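Local coordinates for UspA domain-containing protein (Pyrococcus horikoshii, PDB 2DUM) that is of unknown function but belongs to the universal stress protein A family, some members of which bind ATP, at residues L136-T139 and V140-L144; D13-E16 and G17-R20; W106-I109 and V110-A113. One frame throughout, in Å; residues are numbered along the deposited sequence.

In the fold
Three stretches of one parallel α/β fold are involved, each lying on, or running into, a different helix. Interactions 1 and 3 sit on neighbouring helices, 138-146 and 105-115, with centres about 12 Å apart, and they touch directly: Val143 CG2 packs on Ile109 CG2 at 3.7 Å, and Arg142 NH2 reaches Trp106 CE3 at 3.4 Å. Interaction 2, where the loop after strand 7-11 enters helix 16-28, comes within about 7 Å of interaction 1 at the nearest atoms without touching it. From interaction 3 it lies across the centre of the chain, about 18 Å between centres. Interactions 1 and 2 both contain a helix start and its loop; ATP-binding relatives hold nucleotide near such loops.

Interaction 1. Residues L136-T139 and V140-L144; sequences LGST and VMRVL
Met141 has CG anti to its carbonyl carbon (chi1 -76°) and a bend at chi2, and this swings its thioether back to Leu136, where the two side chains cross at about a right angle. Leu136 CD2 lies 4.0 Å from Met141 CG; the contact with the end of the methionine is modelled too close to be read in detail. On another side of the same turn Arg142 folds back as well. A bend at chi3 (-119°) lays its guanidinium over Ser138, so that Ser138 O stands 3.1 Å above the guanidinium plane, offset toward its rim. The Ser138 hydroxyl is also near this group, but the angles are poor for a hydrogen bond.

Beneath these side chains the helix begins. Gly137 is the N-cap residue, with a positive phi, and its carbonyl takes only a weak bond from Met141 N. The next two bonds are firmer: Arg142 N donates to Ser138 O at 3.1 Å, and Val143 N to Thr139 O at 3.0 Å, nearly straight at 173°. Val140 turns its CG2 back to Leu136 O at 4.0 Å.

Leu136 also packs against Leu144 of the second subunit, while Thr139 rests on Pro105, so this helix start faces both the dimer partner and helix 105-115. Its Gly137-Ser138 pair resembles the closing Gly-Ser of the glycine-rich signature that ATP-binding universal stress proteins use for phosphate, although the match is only partial and no nucleotide binding is established here.

Interaction 2. Residues D13-E16 and G17-R20; sequences DFSE and GAYR
Ser15 OG accepts the N-H of Ala18 at 3.0 Å, and the serine conformation explains it: with chi1 at 71°, OG lies between the backbone N and the carbonyl carbon, which points it at the N-H groups of the first helical turn. The same oxygen donates a weak bond to Asp13 OD2 at 2.9 Å, so the hydroxyl links the aspartate to the helix end. Asp13 has CG anti to its backbone N (chi1 -170°), and this places the carboxylate for the bond with Ser15 OG. Separately, Asp13 CB lies 3.6 Å from Ala18 CB.

This is a serine N-cap at the first β-α junction of the universal stress protein fold, where the loop after strand 7-11 enters helix 16-28. A backbone hydrogen bond between Gly17 and Gly127 ties the start of the helix to the loop after strand 120-124; in ATP-binding relatives the nucleotide lies near these strand ends.

Phe14 and Tyr19 approach one another obliquely. The tyrosine hydroxyl arrives at the phenylalanine edge, in the plane of that ring, with Tyr19 OH 3.6 Å from Phe14 CD1. Beyond the pair, the Phe14 ring meets His40 edge-to-face, and Tyr19 makes a cation-pi contact with Lys83. Arg20 N bonds to Glu16 O at 3.0 Å in a nearly straight line (170°), while the arginine chain bends at chi2 and chi3 and leads its guanidinium away to salt bridges with Glu156 and Glu23.

Interaction 3. Residues W106-I109 and V110-A113; sequences WDEI and VKVA
Helix 105-115 is the connection in a beta-alpha-beta crossover of the parallel sheet, leading from strand 95-103 to strand 120-124, and on it Asp107, Glu108 and Lys111 form a salt-bridge network. Lys111 NZ lies 2.8 Å from Glu108 OE1 and 3.2 Å from Asp107 OD1, one carboxylate three residues back along the helix and the other four.

The two acids receive the ammonium differently. Glu108 and Lys111 run side by side, pointing the same way, and NZ meets OE1 on its syn side, 24° out of the carboxylate plane. Asp107 crosses the lysine at a slant; chi1 near 180° (-174°) sends CG away from its own N-H and carries the carboxylate along the helix to the lysine, and NZ approaches OD1 from above the carboxylate plane, 44° out of it. Bends at chi2 and chi3 of Lys111 take its chain past the aspartate, with CD 3.5 Å from Asp107 OD1, before NZ reaches the glutamate.

The backbone below is regular α-helix: Lys111 N bonds to Asp107 O at 2.9 Å, Val112 N to Glu108 O at 2.7 Å in an almost straight line, and Ala113 N to Ile109 O at 2.8 Å. At the start of the segment, Val110 CG2 comes to the edge of the Trp106 ring, 4.4 Å from CD1. Ile109 and Val112 turn to the sheet, against Leu9, Pro11, Leu39, Val41 and Ile99.

Glu108 also has a second partner, since OE2 forms a salt bridge with Arg101 of strand 95-103. With a cation at each carboxylate oxygen, this buried glutamate would probably be held in its ionised form, and it ties the lysine on the helix to that strand, outermost within this chain.

Interaction 1. Residues L136-T139 and V140-L144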
ATOM      1  N   LEU A 136     -12.555   1.012  -5.560  1.00 76.12           N
ATOM      2  CA  LEU A 136     -11.300   0.387  -5.333  1.00 71.95           C
ATOM      3  C   LEU A 136     -10.709  -0.355  -6.512  1.00 70.71           C
ATOM      4  O   LEU A 136      -9.564  -0.178  -6.828  1.00 71.39           O
ATOM      5  CB  LEU A 136     -11.308  -0.474  -4.103  1.00 71.08           C
ATOM      6  CG  LEU A 136      -9.861  -0.229  -3.682  1.00 67.96           C
ATOM      7  CD1 LEU A 136      -9.519   1.339  -3.580  1.00 61.88           C
ATOM      8  CD2 LEU A 136      -9.430  -1.104  -2.464  1.00 63.72           C
ATOM      9  N   GLY A 137     -11.436  -1.187  -7.201  1.00 69.08           N
ATOM     10  CA  GLY A 137     -10.720  -2.059  -8.115  1.00 67.44           C
ATOM     11  C   GLY A 137     -10.789  -3.364  -7.387  1.00 66.59           C
ATOM     12  O   GLY A 137     -10.649  -3.414  -6.164  1.00 66.56           O
ATOM     13  N   SER A 138     -11.093  -4.421  -8.116  1.00 66.00           N
ATOM     14  CA  SER A 138     -11.279  -5.716  -7.483  1.00 65.63           C
ATOM     15  C   SER A 138     -10.165  -6.714  -7.875  1.00 64.90           C
ATOM     16  O   SER A 138      -9.988  -7.734  -7.153  1.00 65.53           O
ATOM     17  CB  SER A 138     -12.657  -6.284  -7.798  1.00 65.72           C
ATOM     18  OG  SER A 138     -12.560  -7.347  -8.756  1.00 69.14           O
ATOM     19  N   THR A 139      -9.433  -6.449  -8.985  1.00 62.59           N
ATOM     20  CA  THR A 139      -8.098  -7.029  -9.074  1.00 61.00           C
ATOM     21  C   THR A 139      -7.299  -6.610  -7.830  1.00 59.53           C
ATOM     22  O   THR A 139      -6.654  -7.455  -7.181  1.00 59.81           O
ATOM     23  CB  THR A 139      -7.283  -6.761 -10.411  1.00 61.31           C
ATOM     24  OG1 THR A 139      -6.722  -8.014 -10.847  1.00 62.58           O
ATOM     25  CG2 THR A 139      -6.086  -5.778 -10.230  1.00 58.20           C
ATOM     26  N   VAL A 140      -7.385  -5.325  -7.491  1.00 57.12           N
ATOM     27  CA  VAL A 140      -6.615  -4.755  -6.425  1.00 55.51           C
ATOM     28  C   VAL A 140      -6.925  -5.468  -5.128  1.00 55.64           C
ATOM     29  O   VAL A 140      -6.131  -6.270  -4.649  1.00 55.23           O
ATOM     30  CB  VAL A 140      -6.855  -3.270  -6.349  1.00 55.00           C
ATOM     31  CG1 VAL A 140      -6.078  -2.698  -5.233  1.00 55.79           C
ATOM     32  CG2 VAL A 140      -6.452  -2.582  -7.656  1.00 55.12           C
ATOM     33  N   MET A 141      -8.084  -5.189  -4.582  1.00 56.40           N
ATOM     34  CA  MET A 141      -8.651  -5.988  -3.552  1.00 58.79           C
ATOM     35  C   MET A 141      -8.184  -7.478  -3.484  1.00 59.17           C
ATOM     36  O   MET A 141      -7.855  -8.012  -2.387  1.00 59.68           O
ATOM     37  CB  MET A 141     -10.158  -5.968  -3.729  1.00 60.54           C
ATOM     38  CG  MET A 141     -10.849  -4.698  -3.292  1.00 64.37           C
ATOM     39  SD  MET A 141     -10.381  -4.133  -1.626  1.00 76.86           S
ATOM     40  CE  MET A 141     -11.745  -2.937  -1.363  1.00 70.84           C
ATOM     41  N   ARG A 142      -8.193  -8.179  -4.613  1.00 58.42           N
ATOM     42  CA  ARG A 142      -7.898  -9.601  -4.545  1.00 58.91           C
ATOM     43  C   ARG A 142      -6.395  -9.939  -4.354  1.00 57.23           C
ATOM     44  O   ARG A 142      -6.029 -10.861  -3.578  1.00 57.61           O
ATOM     45  CB  ARG A 142      -8.566 -10.365  -5.687  1.00 58.92           C
ATOM     46  CG  ARG A 142     -10.067 -10.695  -5.375  1.00 63.06           C
ATOM     47  CD  ARG A 142     -10.794 -11.823  -6.288  1.00 63.50           C
ATOM     48  NE  ARG A 142     -11.953 -11.234  -7.002  1.00 72.64           N
ATOM     49  CZ  ARG A 142     -11.878 -10.507  -8.138  1.00 74.46           C
ATOM     50  NH1 ARG A 142     -12.977  -9.998  -8.675  1.00 72.84           N
ATOM     51  NH2 ARG A 142     -10.708 -10.290  -8.762  1.00 78.43           N
ATOM     52  N   VAL A 143      -5.520  -9.196  -5.027  1.00 55.03           N
ATOM     53  CA  VAL A 143      -4.109  -9.254  -4.661  1.00 52.60           C
ATOM     54  C   VAL A 143      -3.971  -8.833  -3.198  1.00 52.41           C
ATOM     55  O   VAL A 143      -3.460  -9.630  -2.396  1.00 52.10           O
ATOM     56  CB  VAL A 143      -3.199  -8.406  -5.557  1.00 51.95           C
ATOM     57  CG1 VAL A 143      -1.800  -8.627  -5.206  1.00 46.44           C
ATOM     58  CG2 VAL A 143      -3.379  -8.810  -6.940  1.00 51.63           C
ATOM     59  N   LEU A 144      -4.456  -7.629  -2.860  1.00 50.89           N
ATOM     60  CA  LEU A 144      -4.476  -7.191  -1.480  1.00 50.60           C
ATOM     61  C   LEU A 144      -4.622  -8.300  -0.462  1.00 51.53           C
ATOM     62  O   LEU A 144      -3.857  -8.364   0.496  1.00 50.33           O
ATOM     63  CB  LEU A 144      -5.587  -6.226  -1.244  1.00 49.27           C
ATOM     64  CG  LEU A 144      -4.812  -5.050  -0.747  1.00 48.75           C
ATOM     65  CD1 LEU A 144      -5.690  -3.817  -0.657  1.00 50.04           C
ATOM     66  CD2 LEU A 144      -4.219  -5.399   0.554  1.00 48.08           C
TER

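Interaction 2. Residues D13-E16 and G17-R20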
ATOM      1  N   ASP A  13      -1.992  -2.480 -16.695  1.00 57.58           N
ATOM      2  CA  ASP A  13      -3.302  -2.860 -17.058  1.00 59.69           C
ATOM      3  C   ASP A  13      -3.405  -2.462 -18.470  1.00 59.53           C
ATOM      4  O   ASP A  13      -4.419  -2.590 -19.089  1.00 59.65           O
ATOM      5  CB  ASP A  13      -4.163  -1.911 -16.234  1.00 61.49           C
ATOM      6  CG  ASP A  13      -5.602  -2.286 -16.263  1.00 66.04           C
ATOM      7  OD1 ASP A  13      -5.815  -3.251 -17.025  1.00 71.71           O
ATOM      8  OD2 ASP A  13      -6.477  -1.652 -15.561  1.00 69.12           O
ATOM      9  N   PHE A  14      -2.322  -1.927 -18.973  1.00 60.04           N
ATOM     10  CA  PHE A  14      -2.380  -1.104 -20.146  1.00 60.58           C
ATOM     11  C   PHE A  14      -3.484  -0.103 -20.098  1.00 61.78           C
ATOM     12  O   PHE A  14      -3.519   0.720 -20.981  1.00 62.51           O
ATOM     13  CB  PHE A  14      -2.408  -1.913 -21.423  1.00 59.06           C
ATOM     14  CG  PHE A  14      -1.104  -2.493 -21.721  1.00 58.21           C
ATOM     15  CD1 PHE A  14       0.005  -1.675 -21.758  1.00 54.57           C
ATOM     16  CD2 PHE A  14      -0.941  -3.889 -21.864  1.00 57.84           C
ATOM     17  CE1 PHE A  14       1.277  -2.263 -21.982  1.00 59.41           C
ATOM     18  CE2 PHE A  14       0.344  -4.495 -22.088  1.00 56.31           C
ATOM     19  CZ  PHE A  14       1.444  -3.706 -22.149  1.00 56.85           C
ATOM     20  N   SER A  15      -4.324  -0.118 -19.060  1.00 62.69           N
ATOM     21  CA  SER A  15      -5.370   0.883 -18.904  1.00 64.66           C
ATOM     22  C   SER A  15      -4.895   2.331 -18.792  1.00 65.70           C
ATOM     23  O   SER A  15      -3.707   2.626 -18.686  1.00 66.11           O
ATOM     24  CB  SER A  15      -6.175   0.619 -17.635  1.00 65.14           C
ATOM     25  OG  SER A  15      -5.405   0.901 -16.460  1.00 67.55           O
ATOM     26  N   GLU A  16      -5.875   3.228 -18.797  1.00 66.82           N
ATOM     27  CA  GLU A  16      -5.777   4.606 -18.246  1.00 67.57           C
ATOM     28  C   GLU A  16      -5.012   4.724 -16.904  1.00 65.85           C
ATOM     29  O   GLU A  16      -3.972   5.413 -16.758  1.00 64.28           O
ATOM     30  CB  GLU A  16      -7.244   5.072 -17.922  1.00 69.31           C
ATOM     31  CG  GLU A  16      -8.176   5.499 -19.071  1.00 72.30           C
ATOM     32  CD  GLU A  16      -7.530   6.603 -19.930  1.00 80.38           C
ATOM     33  OE1 GLU A  16      -6.273   6.462 -20.204  1.00 80.28           O
ATOM     34  OE2 GLU A  16      -8.276   7.586 -20.320  1.00 83.76           O
ATOM     35  N   GLY A  17      -5.645   4.023 -15.947  1.00 64.74           N
ATOM     36  CA  GLY A  17      -5.378   4.034 -14.523  1.00 63.38           C
ATOM     37  C   GLY A  17      -3.955   3.705 -14.324  1.00 62.43           C
ATOM     38  O   GLY A  17      -3.327   4.291 -13.441  1.00 62.62           O
ATOM     39  N   ALA A  18      -3.474   2.819 -15.219  1.00 61.44           N
ATOM     40  CA  ALA A  18      -2.157   2.204 -15.225  1.00 59.86           C
ATOM     41  C   ALA A  18      -1.118   3.225 -15.581  1.00 60.14           C
ATOM     42  O   ALA A  18      -0.121   3.308 -14.915  1.00 59.09           O
ATOM     43  CB  ALA A  18      -2.148   1.065 -16.177  1.00 59.19           C
ATOM     44  N   TYR A  19      -1.376   4.057 -16.587  1.00 61.09           N
ATOM     45  CA  TYR A  19      -0.427   5.113 -16.920  1.00 62.27           C
ATOM     46  C   TYR A  19      -0.437   6.264 -15.953  1.00 60.90           C
ATOM     47  O   TYR A  19       0.576   6.852 -15.694  1.00 60.71           O
ATOM     48  CB  TYR A  19      -0.738   5.670 -18.286  1.00 65.48           C
ATOM     49  CG  TYR A  19      -0.397   4.684 -19.332  1.00 69.77           C
ATOM     50  CD1 TYR A  19      -1.385   3.861 -19.889  1.00 71.87           C
ATOM     51  CD2 TYR A  19       0.936   4.533 -19.751  1.00 73.65           C
ATOM     52  CE1 TYR A  19      -1.066   2.905 -20.854  1.00 73.48           C
ATOM     53  CE2 TYR A  19       1.281   3.579 -20.726  1.00 75.00           C
ATOM     54  CZ  TYR A  19       0.270   2.764 -21.264  1.00 73.25           C
ATOM     55  OH  TYR A  19       0.622   1.809 -22.197  1.00 73.22           O
ATOM     56  N   ARG A  20      -1.606   6.619 -15.457  1.00 59.54           N
ATOM     57  CA  ARG A  20      -1.696   7.621 -14.444  1.00 58.14           C
ATOM     58  C   ARG A  20      -0.918   7.240 -13.200  1.00 56.78           C
ATOM     59  O   ARG A  20      -0.161   8.049 -12.629  1.00 56.06           O
ATOM     60  CB  ARG A  20      -3.148   7.850 -14.113  1.00 58.92           C
ATOM     61  CG  ARG A  20      -3.796   9.084 -14.820  1.00 61.99           C
ATOM     62  CD  ARG A  20      -2.947  10.428 -14.904  1.00 65.64           C
ATOM     63  NE  ARG A  20      -2.620  11.156 -13.638  1.00 67.91           N
ATOM     64  CZ  ARG A  20      -1.828  12.256 -13.536  1.00 66.88           C
ATOM     65  NH1 ARG A  20      -1.235  12.823 -14.604  1.00 64.54           N
ATOM     66  NH2 ARG A  20      -1.624  12.813 -12.340  1.00 67.13           N
TER

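Interaction 3. Residues W106-I109 and V110-A113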
ATOM      1  N   TRP A 106      -5.302 -11.203 -10.908  1.00 65.48           N
ATOM      2  CA  TRP A 106      -4.785 -11.228  -9.518  1.00 65.11           C
ATOM      3  C   TRP A 106      -3.959 -12.463  -9.194  1.00 62.80           C
ATOM      4  O   TRP A 106      -3.188 -12.470  -8.240  1.00 62.06           O
ATOM      5  CB  TRP A 106      -5.899 -11.157  -8.459  1.00 68.30           C
ATOM      6  CG  TRP A 106      -6.375 -12.519  -8.138  1.00 70.09           C
ATOM      7  CD1 TRP A 106      -5.784 -13.479  -7.317  1.00 72.91           C
ATOM      8  CD2 TRP A 106      -7.496 -13.112  -8.703  1.00 72.14           C
ATOM      9  NE1 TRP A 106      -6.518 -14.637  -7.345  1.00 71.85           N
ATOM     10  CE2 TRP A 106      -7.573 -14.439  -8.196  1.00 72.44           C
ATOM     11  CE3 TRP A 106      -8.453 -12.660  -9.621  1.00 74.84           C
ATOM     12  CZ2 TRP A 106      -8.568 -15.317  -8.588  1.00 73.53           C
ATOM     13  CZ3 TRP A 106      -9.461 -13.525  -9.996  1.00 74.54           C
ATOM     14  CH2 TRP A 106      -9.513 -14.851  -9.482  1.00 74.04           C
ATOM     15  N   ASP A 107      -4.173 -13.529  -9.940  1.00 60.46           N
ATOM     16  CA  ASP A 107      -3.592 -14.770  -9.530  1.00 58.67           C
ATOM     17  C   ASP A 107      -2.193 -14.821 -10.132  1.00 56.90           C
ATOM     18  O   ASP A 107      -1.220 -15.332  -9.557  1.00 55.09           O
ATOM     19  CB  ASP A 107      -4.483 -15.945  -9.927  1.00 58.42           C
ATOM     20  CG  ASP A 107      -3.956 -17.295  -9.382  1.00 62.36           C
ATOM     21  OD1 ASP A 107      -3.765 -18.244 -10.196  1.00 66.16           O
ATOM     22  OD2 ASP A 107      -3.683 -17.432  -8.148  1.00 64.51           O
ATOM     23  N   GLU A 108      -2.076 -14.234 -11.294  1.00 55.50           N
ATOM     24  CA  GLU A 108      -0.762 -14.168 -11.842  1.00 55.04           C
ATOM     25  C   GLU A 108       0.105 -13.173 -11.056  1.00 52.36           C
ATOM     26  O   GLU A 108       1.199 -13.530 -10.622  1.00 51.27           O
ATOM     27  CB  GLU A 108      -0.841 -13.863 -13.320  1.00 56.27           C
ATOM     28  CG  GLU A 108      -1.535 -14.980 -14.102  1.00 63.04           C
ATOM     29  CD  GLU A 108      -1.121 -16.409 -13.656  1.00 71.96           C
ATOM     30  OE1 GLU A 108      -2.010 -17.332 -13.683  1.00 75.25           O
ATOM     31  OE2 GLU A 108       0.086 -16.589 -13.303  1.00 75.76           O
ATOM     32  N   ILE A 109      -0.407 -11.949 -10.863  1.00 49.32           N
ATOM     33  CA  ILE A 109       0.185 -10.971  -9.961  1.00 46.14           C
ATOM     34  C   ILE A 109       0.747 -11.656  -8.707  1.00 46.24           C
ATOM     35  O   ILE A 109       1.909 -11.483  -8.382  1.00 46.10           O
ATOM     36  CB  ILE A 109      -0.843  -9.937  -9.463  1.00 45.04           C
ATOM     37  CG1 ILE A 109      -1.711  -9.375 -10.578  1.00 43.24           C
ATOM     38  CG2 ILE A 109      -0.167  -8.833  -8.839  1.00 42.95           C
ATOM     39  CD1 ILE A 109      -0.986  -8.602 -11.539  1.00 40.47           C
ATOM     40  N   VAL A 110      -0.068 -12.437  -8.015  1.00 45.81           N
ATOM     41  CA  VAL A 110       0.328 -12.968  -6.747  1.00 46.43           C
ATOM     42  C   VAL A 110       1.362 -14.102  -6.929  1.00 47.73           C
ATOM     43  O   VAL A 110       2.293 -14.334  -6.135  1.00 45.90           O
ATOM     44  CB  VAL A 110      -0.887 -13.511  -6.068  1.00 46.40           C
ATOM     45  CG1 VAL A 110      -0.468 -14.246  -4.801  1.00 47.31           C
ATOM     46  CG2 VAL A 110      -1.824 -12.391  -5.760  1.00 43.70           C
ATOM     47  N   LYS A 111       1.160 -14.823  -8.014  1.00 50.42           N
ATOM     48  CA  LYS A 111       2.043 -15.935  -8.346  1.00 52.36           C
ATOM     49  C   LYS A 111       3.413 -15.371  -8.581  1.00 52.10           C
ATOM     50  O   LYS A 111       4.352 -15.775  -7.926  1.00 53.82           O
ATOM     51  CB  LYS A 111       1.509 -16.814  -9.516  1.00 52.96           C
ATOM     52  CG  LYS A 111       0.969 -18.190  -9.029  1.00 56.79           C
ATOM     53  CD  LYS A 111      -0.312 -18.674  -9.675  1.00 60.06           C
ATOM     54  CE  LYS A 111      -0.022 -19.110 -11.089  1.00 64.03           C
ATOM     55  NZ  LYS A 111      -1.305 -19.333 -11.854  1.00 69.05           N
ATOM     56  N   VAL A 112       3.508 -14.395  -9.458  1.00 52.13           N
ATOM     57  CA  VAL A 112       4.781 -13.789  -9.801  1.00 52.52           C
ATOM     58  C   VAL A 112       5.373 -12.986  -8.639  1.00 51.83           C
ATOM     59  O   VAL A 112       6.574 -12.957  -8.477  1.00 52.04           O
ATOM     60  CB  VAL A 112       4.616 -12.815 -10.977  1.00 53.65           C
ATOM     61  CG1 VAL A 112       5.801 -11.855 -11.074  1.00 54.77           C
ATOM     62  CG2 VAL A 112       4.374 -13.557 -12.335  1.00 55.37           C
ATOM     63  N   ALA A 113       4.560 -12.317  -7.831  1.00 50.83           N
ATOM     64  CA  ALA A 113       5.128 -11.643  -6.700  1.00 48.79           C
ATOM     65  C   ALA A 113       5.968 -12.659  -6.007  1.00 48.08           C
ATOM     66  O   ALA A 113       7.179 -12.489  -5.930  1.00 47.20           O
ATOM     67  CB  ALA A 113       4.074 -11.155  -5.806  1.00 48.88           C
TER